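Local coordinates for protein TSC1 N-terminal domain (Chaetomium thermophilum, PDB 7A0M) that probably binds lysosomal phosphoinositides through this N-terminal domain, helping to bring the TSC complex to the lysosome for mTORC1 regulation, at residues 191-194 with 195-199; 222-226 with 227-231. All blocks are in the same frame, centred on the assembly; numbering follows the deposited sequence.

Interaction 1: 191-194 with 195-199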
loop_
_atom_site.group_PDB
_atom_site.type_symbol
_atom_site.label_atom_id
_atom_site.label_comp_id
_atom_site.label_asym_id
_atom_site.label_seq_id
_atom_site.Cartn_x
_atom_site.Cartn_y
_atom_site.Cartn_z
ATOM N N ALA B 191 24.782 -29.701 -13.525
ATOM C CA ALA B 191 24.973 -30.936 -12.775
ATOM C C ALA B 191 23.898 -31.115 -11.710
ATOM O O ALA B 191 23.471 -32.242 -11.434
ATOM C CB ALA B 191 26.366 -30.954 -12.147
ATOM N N LEU B 192 23.451 -30.015 -11.095
ATOM C CA LEU B 192 22.422 -30.114 -10.066
ATOM C C LEU B 192 21.070 -30.494 -10.656
ATOM O O LEU B 192 20.252 -31.122 -9.973
ATOM C CB LEU B 192 22.315 -28.794 -9.299
ATOM C CG LEU B 192 21.384 -28.787 -8.085
ATOM C CD1 LEU B 192 21.903 -29.730 -7.008
ATOM C CD2 LEU B 192 21.215 -27.379 -7.537
ATOM N N ASN B 193 20.819 -30.125 -11.915
ATOM C CA ASN B 193 19.528 -30.406 -12.537
ATOM C C ASN B 193 19.236 -31.900 -12.594
ATOM O O ASN B 193 18.073 -32.308 -12.494
ATOM C CB ASN B 193 19.481 -29.800 -13.939
ATOM C CG ASN B 193 18.151 -30.033 -14.631
ATOM O OD1 ASN B 193 17.157 -29.371 -14.332
ATOM N ND2 ASN B 193 18.128 -30.977 -15.564
ATOM N N ALA B 194 20.270 -32.728 -12.767
ATOM C CA ALA B 194 20.066 -34.174 -12.788
ATOM C C ALA B 194 19.497 -34.675 -11.466
ATOM O O ALA B 194 18.636 -35.563 -11.449
ATOM C CB ALA B 194 21.379 -34.885 -13.112
ATOM N N PHE B 195 19.965 -34.120 -10.347
ATOM C CA PHE B 195 19.452 -34.518 -9.042
ATOM C C PHE B 195 18.101 -33.889 -8.724
ATOM O O PHE B 195 17.357 -34.436 -7.902
ATOM C CB PHE B 195 20.462 -34.169 -7.947
ATOM C CG PHE B 195 21.709 -35.007 -7.986
ATOM C CD1 PHE B 195 22.783 -34.648 -8.783
ATOM C CD2 PHE B 195 21.807 -36.158 -7.220
ATOM C CE1 PHE B 195 23.929 -35.424 -8.818
ATOM C CE2 PHE B 195 22.949 -36.935 -7.249
ATOM C CZ PHE B 195 24.012 -36.567 -8.049
ATOM N N VAL B 196 17.769 -32.757 -9.348
ATOM C CA VAL B 196 16.438 -32.184 -9.173
ATOM C C VAL B 196 15.389 -33.052 -9.854
ATOM O O VAL B 196 14.254 -33.162 -9.371
ATOM C CB VAL B 196 16.411 -30.736 -9.699
ATOM C CG1 VAL B 196 15.018 -30.139 -9.570
ATOM C CG2 VAL B 196 17.422 -29.887 -8.947
ATOM N N LEU B 197 15.745 -33.698 -10.966
ATOM C CA LEU B 197 14.794 -34.540 -11.682
ATOM C C LEU B 197 14.457 -35.816 -10.924
ATOM O O LEU B 197 13.432 -36.442 -11.218
ATOM C CB LEU B 197 15.333 -34.887 -13.071
ATOM C CG LEU B 197 15.431 -33.724 -14.059
ATOM C CD1 LEU B 197 16.165 -34.151 -15.320
ATOM C CD2 LEU B 197 14.044 -33.201 -14.395
ATOM N N ARG B 198 15.286 -36.219 -9.965
ATOM C CA ARG B 198 14.999 -37.386 -9.144
ATOM C C ARG B 198 14.218 -36.962 -7.907
ATOM O O ARG B 198 14.649 -36.071 -7.168
ATOM C CB ARG B 198 16.289 -38.104 -8.743
ATOM C CG ARG B 198 16.979 -38.843 -9.884
ATOM C CD ARG B 198 16.148 -40.013 -10.406
ATOM N NE ARG B 198 15.353 -39.658 -11.581
ATOM C CZ ARG B 198 14.026 -39.593 -11.601
ATOM N NH1 ARG B 198 13.326 -39.866 -10.508
ATOM N NH2 ARG B 198 13.395 -39.259 -12.719
ATOM N N ARG B 199 13.066 -37.603 -7.694
ATOM C CA ARG B 199 12.203 -37.241 -6.573
ATOM C C ARG B 199 12.900 -37.462 -5.236
ATOM O O ARG B 199 12.799 -36.626 -4.329
ATOM C CB ARG B 199 10.904 -38.043 -6.643
ATOM C CG ARG B 199 10.266 -38.335 -5.297
ATOM C CD ARG B 199 9.122 -39.319 -5.444
ATOM N NE ARG B 199 9.502 -40.471 -6.254
ATOM C CZ ARG B 199 10.080 -41.566 -5.773
ATOM N NH1 ARG B 199 10.347 -41.662 -4.477
ATOM N NH2 ARG B 199 10.393 -42.566 -6.586
#
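Two torsions bring Asn193 and Leu197 together across one turn near the C-terminal end of helix 185-196: Asn193 CG lies opposite its own N (chi1 -179°), Leu197 CG beside its N (chi1 -68°). Leu197 CD1 lies 3.7 Å from Asn193 ND2, and Leu197 CG sits 3.4 Å from Asn193 O, the two side chains crossing at a slant. The same carbonyl takes the Leu197 amide, with N 3.1 Å from Asn193 O, in a bond tilted out of the carbonyl plane. Asn193 OD1 probably accepts from Asn231 on helix 228-238. One residue back, Val196 N donates to Leu192 O at 3.0 Å, here in the carbonyl plane, while Val196 CG2 rests 3.3 Å from that oxygen. Farther out, Leu192 CG and Val196 CG2 touch loosely at 4.2 Å, on the face turned to helix 199-214. Phe195 packs against helix 142-153 instead and brings the edge of its ring to the backbone, CD1 3.6 Å from Ala191 O. Cutting Leu197 back to an alanine is likely to strip the apolar cover from Asn193 ND2 and open a gap beside Asn231 and Trp306, though the backbone bond to Asn193 O would remain. Arg198 and Arg199 share one carboxylate oxygen of Asp307. These are i to i+4 contacts at the C-terminal end of a helix, just before the short turn into the next helix of a helical hairpin.

Interaction 2: 222-226 with 227-231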
loop_
_atom_site.group_PDB
_atom_site.type_symbol
_atom_site.label_atom_id
_atom_site.label_comp_id
_atom_site.label_asym_id
_atom_site.label_seq_id
_atom_site.Cartn_x
_atom_site.Cartn_y
_atom_site.Cartn_z
ATOM N N LEU B 222 22.853 -17.196 -15.741
ATOM C CA LEU B 222 23.099 -18.350 -16.596
ATOM C C LEU B 222 22.154 -19.511 -16.313
ATOM O O LEU B 222 22.141 -20.477 -17.083
ATOM C CB LEU B 222 24.549 -18.818 -16.439
ATOM C CG LEU B 222 25.639 -17.878 -16.958
ATOM C CD1 LEU B 222 27.019 -18.471 -16.719
ATOM C CD2 LEU B 222 25.431 -17.576 -18.435
ATOM N N ILE B 223 21.371 -19.444 -15.232
ATOM C CA ILE B 223 20.389 -20.482 -14.945
ATOM C C ILE B 223 19.293 -20.531 -16.001
ATOM O O ILE B 223 18.601 -21.546 -16.130
ATOM C CB ILE B 223 19.794 -20.277 -13.536
ATOM C CG1 ILE B 223 19.095 -21.553 -13.060
ATOM C CG2 ILE B 223 18.830 -19.104 -13.527
ATOM C CD1 ILE B 223 18.488 -21.441 -11.685
ATOM N N LEU B 224 19.108 -19.454 -16.763
ATOM C CA LEU B 224 18.110 -19.482 -17.825
ATOM C C LEU B 224 18.608 -20.251 -19.040
ATOM O O LEU B 224 17.801 -20.830 -19.777
ATOM C CB LEU B 224 17.719 -18.058 -18.217
ATOM C CG LEU B 224 17.056 -17.256 -17.099
ATOM C CD1 LEU B 224 16.575 -15.923 -17.624
ATOM C CD2 LEU B 224 15.906 -18.042 -16.490
ATOM N N GLN B 225 19.924 -20.271 -19.259
ATOM C CA GLN B 225 20.541 -21.078 -20.303
ATOM C C GLN B 225 20.832 -22.502 -19.841
ATOM O O GLN B 225 21.730 -23.158 -20.384
ATOM C CB GLN B 225 21.813 -20.394 -20.805
ATOM C CG GLN B 225 21.538 -19.065 -21.489
ATOM C CD GLN B 225 22.796 -18.309 -21.852
ATOM O OE1 GLN B 225 23.866 -18.896 -22.014
ATOM N NE2 GLN B 225 22.675 -16.993 -21.983
ATOM N N THR B 226 20.092 -22.989 -18.850
ATOM C CA THR B 226 20.224 -24.325 -18.293
ATOM C C THR B 226 18.829 -24.800 -17.911
ATOM O O THR B 226 17.955 -23.978 -17.604
ATOM C CB THR B 226 21.159 -24.356 -17.068
ATOM O OG1 THR B 226 21.708 -25.669 -16.915
ATOM C CG2 THR B 226 20.417 -24.012 -15.788
ATOM N N PRO B 227 18.576 -26.113 -17.956
ATOM C CA PRO B 227 17.220 -26.616 -17.676
ATOM C C PRO B 227 16.785 -26.514 -16.221
ATOM O O PRO B 227 15.648 -26.894 -15.913
ATOM C CB PRO B 227 17.298 -28.087 -18.116
ATOM C CG PRO B 227 18.746 -28.429 -18.044
ATOM C CD PRO B 227 19.475 -27.181 -18.425
ATOM N N LEU B 228 17.633 -26.020 -15.316
ATOM C CA LEU B 228 17.282 -26.024 -13.897
ATOM C C LEU B 228 16.099 -25.107 -13.603
ATOM O O LEU B 228 15.215 -25.466 -12.816
ATOM C CB LEU B 228 18.491 -25.629 -13.050
ATOM C CG LEU B 228 18.248 -25.631 -11.539
ATOM C CD1 LEU B 228 17.729 -26.985 -11.089
ATOM C CD2 LEU B 228 19.517 -25.268 -10.784
ATOM N N PHE B 229 16.070 -23.919 -14.213
ATOM C CA PHE B 229 15.010 -22.955 -13.921
ATOM C C PHE B 229 13.633 -23.520 -14.252
ATOM O O PHE B 229 12.696 -23.409 -13.451
ATOM C CB PHE B 229 15.256 -21.656 -14.688
ATOM C CG PHE B 229 14.337 -20.536 -14.291
ATOM C CD1 PHE B 229 14.498 -19.888 -13.077
ATOM C CD2 PHE B 229 13.310 -20.136 -15.128
ATOM C CE1 PHE B 229 13.650 -18.857 -12.708
ATOM C CE2 PHE B 229 12.461 -19.107 -14.767
ATOM C CZ PHE B 229 12.631 -18.467 -13.556
ATOM N N GLY B 230 13.488 -24.123 -15.435
ATOM C CA GLY B 230 12.213 -24.709 -15.809
ATOM C C GLY B 230 11.759 -25.816 -14.878
ATOM O O GLY B 230 10.558 -25.993 -14.656
ATOM N N ASN B 231 12.704 -26.573 -14.316
ATOM C CA ASN B 231 12.340 -27.653 -13.408
ATOM C C ASN B 231 11.986 -27.137 -12.019
ATOM O O ASN B 231 11.223 -27.791 -11.298
ATOM C CB ASN B 231 13.473 -28.678 -13.326
ATOM C CG ASN B 231 13.522 -29.585 -14.540
ATOM O OD1 ASN B 231 12.485 -29.980 -15.074
ATOM N ND2 ASN B 231 14.727 -29.917 -14.984
#
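Ile223 and Leu224 pack against Leu228 and Phe229 where a 3-10 turn runs through an extended Thr226 into helix 228-238, a loop-to-helix junction in an all-helical, solenoid-like domain. The tight part is apolar. Leu224 places a methyl over one face of the Phe229 ring in a CH-pi contact: Leu224 CD2 lies 3.8 Å from the ring centroid, 21° off the normal, nearest the ring's own CD2. Phe229 CG lies opposite its backbone N (chi1 -171°), which carries the ring alongside Leu224; the two side chains point the same way. Phe259 and Tyr266 add edge-to-face contacts with the same ring. Beside it, Ile223 stretches out fully, slanting across Leu228 so that Ile223 CD1 stands 4.1 Å from Leu228 CD2; Ile223 O approaches Phe229 CB at 3.6 Å. Thr226 fills the bend, CG2 3.7 Å from Leu228 CB. The other side of the junction is looser. Pro227 is exposed, its ring set at about a right angle to the Thr226 side chain, and Gln225 also reaches solvent, although its carbonyl O accepts from Lys186. The proline ring, joined directly to Thr226, lies beside the threonine hydroxyl, with Pro227 CD 3.1 Å from Thr226 OG1.

Overall arrangement
Interaction 1 closes helix 185-196 and interaction 2 opens helix 228-238; helix 199-214 and the following loop separate them in the chain. In space their centres are about 12 Å apart and they touch. The chief link is polar: Asn193 OD1 lies 2.6 Å from Asn231 ND2, a probable hydrogen bond between the two helices. The same oxygen packs 3.4 Å from Leu228 CA. Leu197 CD2 adds an apolar neighbour, 3.4 Å from Asn231 ND2, and Val196 touches Leu228. One side of interaction 1 thus rests on the first turn of helix 228-238, joining two helices of the all-helical domain about 12 Å from the centre of the chain.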